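Local coordinates for protein Methylcobalamin\: coenzyme M methyltransferase (Methanosarcina mazei, PDB 4AY7) that probably transfers a methyl group from a methylated corrinoid to coenzyme M during methanogenesis, as a zinc-dependent methyltransferase with a TIM-barrel fold, at residues 45-56 against 97-105. Sequence-based numbering, arbitrary orientation.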
loop_
_atom_site.group_PDB
_atom_site.type_symbol
_atom_site.label_atom_id
_atom_site.label_comp_id
_atom_site.label_asym_id
_atom_site.label_seq_id
_atom_site.Cartn_x
_atom_site.Cartn_y
_atom_site.Cartn_z
ATOM N N MET A 45 -15.604 -8.640 8.165
ATOM C CA MET A 45 -15.050 -9.763 8.965
ATOM C C MET A 45 -16.222 -10.524 9.566
ATOM O O MET A 45 -16.226 -11.726 9.489
ATOM C CB MET A 45 -14.157 -9.308 10.115
ATOM C CG MET A 45 -12.870 -8.644 9.650
ATOM S SD MET A 45 -12.066 -8.024 11.126
ATOM C CE MET A 45 -10.947 -6.746 10.465
ATOM N N ASP A 46 -17.146 -9.803 10.184
ATOM C CA ASP A 46 -18.358 -10.404 10.781
ATOM C C ASP A 46 -19.249 -11.137 9.760
ATOM O O ASP A 46 -19.637 -12.259 10.015
ATOM C CB ASP A 46 -19.149 -9.326 11.546
ATOM C CG ASP A 46 -18.492 -8.981 12.883
ATOM O OD1 ASP A 46 -17.438 -9.575 13.228
ATOM O OD2 ASP A 46 -19.012 -8.143 13.628
ATOM N N VAL A 47 -19.533 -10.530 8.607
ATOM C CA VAL A 47 -20.482 -11.102 7.605
ATOM C C VAL A 47 -19.958 -12.444 7.090
ATOM O O VAL A 47 -20.655 -13.463 7.156
ATOM C CB VAL A 47 -20.712 -10.153 6.405
ATOM C CG1 VAL A 47 -21.442 -10.860 5.272
ATOM C CG2 VAL A 47 -21.487 -8.872 6.786
ATOM N N VAL A 48 -18.693 -12.445 6.613
ATOM C CA VAL A 48 -18.126 -13.640 5.985
ATOM C C VAL A 48 -17.239 -14.426 6.934
ATOM O O VAL A 48 -16.530 -15.368 6.478
ATOM C CB VAL A 48 -17.211 -13.284 4.801
ATOM C CG1 VAL A 48 -18.017 -12.636 3.674
ATOM C CG2 VAL A 48 -16.059 -12.371 5.262
ATOM N N GLY A 49 -17.274 -14.125 8.241
ATOM C CA GLY A 49 -16.538 -14.971 9.214
ATOM C C GLY A 49 -15.040 -15.105 8.945
ATOM O O GLY A 49 -14.422 -16.207 9.090
ATOM N N ALA A 50 -14.417 -13.991 8.630
ATOM C CA ALA A 50 -12.942 -13.971 8.404
ATOM C C ALA A 50 -12.355 -12.866 9.265
ATOM O O ALA A 50 -11.857 -11.852 8.713
ATOM C CB ALA A 50 -12.628 -13.717 6.944
ATOM N N PRO A 51 -12.414 -13.032 10.600
ATOM C CA PRO A 51 -11.834 -11.991 11.459
ATOM C C PRO A 51 -10.289 -11.958 11.422
ATOM O O PRO A 51 -9.658 -12.972 11.195
ATOM C CB PRO A 51 -12.293 -12.396 12.836
ATOM C CG PRO A 51 -12.312 -13.891 12.777
ATOM C CD PRO A 51 -12.884 -14.177 11.401
ATOM N N TRP A 52 -9.736 -10.801 11.737
ATOM C CA TRP A 52 -8.366 -10.725 12.235
ATOM C C TRP A 52 -8.402 -11.288 13.628
ATOM O O TRP A 52 -9.402 -11.135 14.364
ATOM C CB TRP A 52 -7.906 -9.280 12.356
ATOM C CG TRP A 52 -7.826 -8.462 11.070
ATOM C CD1 TRP A 52 -8.004 -8.899 9.743
ATOM C CD2 TRP A 52 -7.514 -7.045 10.974
ATOM N NE1 TRP A 52 -7.808 -7.867 8.867
ATOM C CE2 TRP A 52 -7.541 -6.709 9.541
ATOM C CE3 TRP A 52 -7.271 -6.033 11.898
ATOM C CZ2 TRP A 52 -7.342 -5.456 9.094
ATOM C CZ3 TRP A 52 -7.079 -4.738 11.415
ATOM C CH2 TRP A 52 -7.044 -4.468 10.037
ATOM N N PRO A 53 -7.301 -11.918 14.061
ATOM C CA PRO A 53 -6.046 -12.147 13.369
ATOM C C PRO A 53 -5.998 -13.334 12.435
ATOM O O PRO A 53 -5.053 -13.436 11.658
ATOM C CB PRO A 53 -5.059 -12.396 14.516
ATOM C CG PRO A 53 -5.874 -12.899 15.605
ATOM C CD PRO A 53 -7.178 -12.157 15.508
ATOM N N GLU A 54 -6.978 -14.218 12.487
ATOM C CA GLU A 54 -6.963 -15.400 11.662
ATOM C C GLU A 54 -6.900 -15.157 10.210
ATOM O O GLU A 54 -6.297 -15.979 9.491
ATOM C CB GLU A 54 -8.204 -16.272 11.912
ATOM C CG GLU A 54 -8.229 -16.880 13.317
ATOM C CD GLU A 54 -9.187 -16.103 14.246
ATOM O OE1 GLU A 54 -9.124 -14.808 14.285
ATOM O OE2 GLU A 54 -10.030 -16.788 14.900
ATOM N N ALA A 55 -7.538 -14.075 9.741
ATOM C CA ALA A 55 -7.421 -13.626 8.343
ATOM C C ALA A 55 -5.968 -13.227 7.956
ATOM O O ALA A 55 -5.733 -12.990 6.768
ATOM C CB ALA A 55 -8.366 -12.472 7.994
ATOM N N HIS A 56 -5.072 -13.055 8.928
ATOM C CA HIS A 56 -3.662 -12.808 8.615
ATOM C C HIS A 56 -2.894 -14.083 8.394
ATOM O O HIS A 56 -1.846 -14.090 7.766
ATOM C CB HIS A 56 -2.988 -12.009 9.696
ATOM C CG HIS A 56 -3.687 -10.729 10.130
ATOM N ND1 HIS A 56 -4.051 -9.711 9.284
ATOM C CD2 HIS A 56 -3.914 -10.265 11.414
ATOM C CE1 HIS A 56 -4.498 -8.677 9.995
ATOM N NE2 HIS A 56 -4.468 -9.047 11.324
ATOM N N MET A 97 0.494 -10.075 16.747
ATOM C CA MET A 97 -0.481 -10.230 15.661
ATOM C C MET A 97 -1.787 -9.412 15.867
ATOM O O MET A 97 -2.662 -9.351 14.982
ATOM C CB MET A 97 -0.826 -11.695 15.499
ATOM C CG MET A 97 0.285 -12.549 14.862
ATOM S SD MET A 97 0.899 -11.895 13.280
ATOM C CE MET A 97 -0.548 -12.155 12.267
ATOM N N GLY A 98 -1.971 -8.830 17.036
ATOM C CA GLY A 98 -3.073 -7.868 17.212
ATOM C C GLY A 98 -4.404 -8.564 17.373
ATOM O O GLY A 98 -4.486 -9.691 17.818
ATOM N N THR A 99 -5.465 -7.837 17.091
ATOM C CA THR A 99 -6.836 -8.232 17.427
ATOM C C THR A 99 -7.737 -7.880 16.271
ATOM O O THR A 99 -7.332 -7.323 15.203
ATOM C CB THR A 99 -7.380 -7.396 18.604
ATOM O OG1 THR A 99 -7.467 -6.021 18.171
ATOM C CG2 THR A 99 -6.500 -7.515 19.846
ATOM N N LYS A 100 -9.021 -8.190 16.492
ATOM C CA LYS A 100 -9.986 -7.909 15.509
ATOM C C LYS A 100 -9.916 -6.469 14.948
ATOM O O LYS A 100 -10.184 -6.257 13.766
ATOM C CB LYS A 100 -11.396 -8.220 16.035
ATOM C CG LYS A 100 -12.361 -8.572 14.922
ATOM C CD LYS A 100 -13.733 -8.765 15.527
ATOM C CE LYS A 100 -14.736 -8.987 14.452
ATOM N NZ LYS A 100 -16.057 -9.223 15.111
ATOM N N ASN A 101 -9.552 -5.460 15.727
ATOM C CA ASN A 101 -9.426 -4.138 15.094
ATOM C C ASN A 101 -8.056 -3.421 15.259
ATOM O O ASN A 101 -7.954 -2.236 14.999
ATOM C CB ASN A 101 -10.586 -3.250 15.499
ATOM C CG ASN A 101 -10.559 -2.897 16.931
ATOM O OD1 ASN A 101 -10.433 -3.769 17.789
ATOM N ND2 ASN A 101 -10.696 -1.617 17.224
ATOM N N ARG A 102 -7.013 -4.163 15.652
ATOM C CA ARG A 102 -5.709 -3.605 15.924
ATOM C C ARG A 102 -4.783 -4.439 15.014
ATOM O O ARG A 102 -4.720 -5.645 15.198
ATOM C CB ARG A 102 -5.372 -3.863 17.390
ATOM C CG ARG A 102 -4.373 -2.938 18.065
ATOM C CD ARG A 102 -4.332 -3.163 19.583
ATOM N NE ARG A 102 -3.565 -4.384 19.812
ATOM C CZ ARG A 102 -3.679 -5.224 20.843
ATOM N NH1 ARG A 102 -4.553 -5.007 21.851
ATOM N NH2 ARG A 102 -2.920 -6.326 20.833
ATOM N N GLN A 103 -4.149 -3.789 14.046
ATOM C CA GLN A 103 -3.337 -4.474 13.015
ATOM C C GLN A 103 -2.097 -5.094 13.677
ATOM O O GLN A 103 -1.670 -4.607 14.679
ATOM C CB GLN A 103 -2.838 -3.489 11.918
ATOM C CG GLN A 103 -3.915 -3.168 10.981
ATOM C CD GLN A 103 -3.477 -2.214 9.891
ATOM O OE1 GLN A 103 -3.139 -1.044 10.168
ATOM N NE2 GLN A 103 -3.493 -2.702 8.642
ATOM N N PRO A 104 -1.495 -6.080 13.063
ATOM C CA PRO A 104 -0.187 -6.541 13.530
ATOM C C PRO A 104 0.854 -5.445 13.586
ATOM O O PRO A 104 0.848 -4.572 12.754
ATOM C CB PRO A 104 0.195 -7.600 12.461
ATOM C CG PRO A 104 -1.154 -8.157 12.028
ATOM C CD PRO A 104 -2.016 -6.944 11.992
ATOM N N SER A 105 1.794 -5.543 14.498
ATOM C CA SER A 105 2.845 -4.569 14.650
ATOM C C SER A 105 4.154 -5.281 15.022
ATOM O O SER A 105 4.118 -6.329 15.695
ATOM C CB SER A 105 2.500 -3.584 15.758
ATOM O OG SER A 105 2.213 -4.285 16.912
HETATM O O HOH W 1 -4.892 -8.204 13.693
#
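W52 packs against the type I turn T99-R102 and the Q103 that follows it. With CG anti to the carbonyl carbon (chi1 -63°), the indole lies with CE3 beside T99 O and K100 O. Its CB is 3.5 Å from T99 O, which sits in the ring plane at the edge. Further out, CE3 is 3.5 Å from K100 O, a buried carbonyl for which the model offers no hydrogen-bond partner. At the tip, CH2 meets the aliphatic CG of Q103 at 3.5 Å; the Q103 amide, a coenzyme M-binding group (the coenzyme is not bound here), instead donates from NE2 to Y82 O. Both indole faces are covered from within 45-56: M45 CE stands 3.4 Å above the centre of one, and H56 CE1 the same height above the other, nearer the rim. H56 in turn receives P104 CG over its face, a CH-pi contact 3.7 Å from the centroid and 23° off the normal. Its NE2 bonds to water 1 at 2.6 Å, in the ring plane, and that water also bonds to M97 O and R102 O. Replacing H56 by alanine removes the imidazole, and would probably leave water 1 without that mate and a gap between W52 and P104. K100, its chain extended beyond CG, forms a salt bridge with D46, although 2.4 Å from NZ to OD1 is doubtfully short. L65 of helix 59-71 also touches W52. The end of helix 42-48, the linker and short helix 54-57 all pack on the loop joining antiparallel strands 94-96 and 105-108.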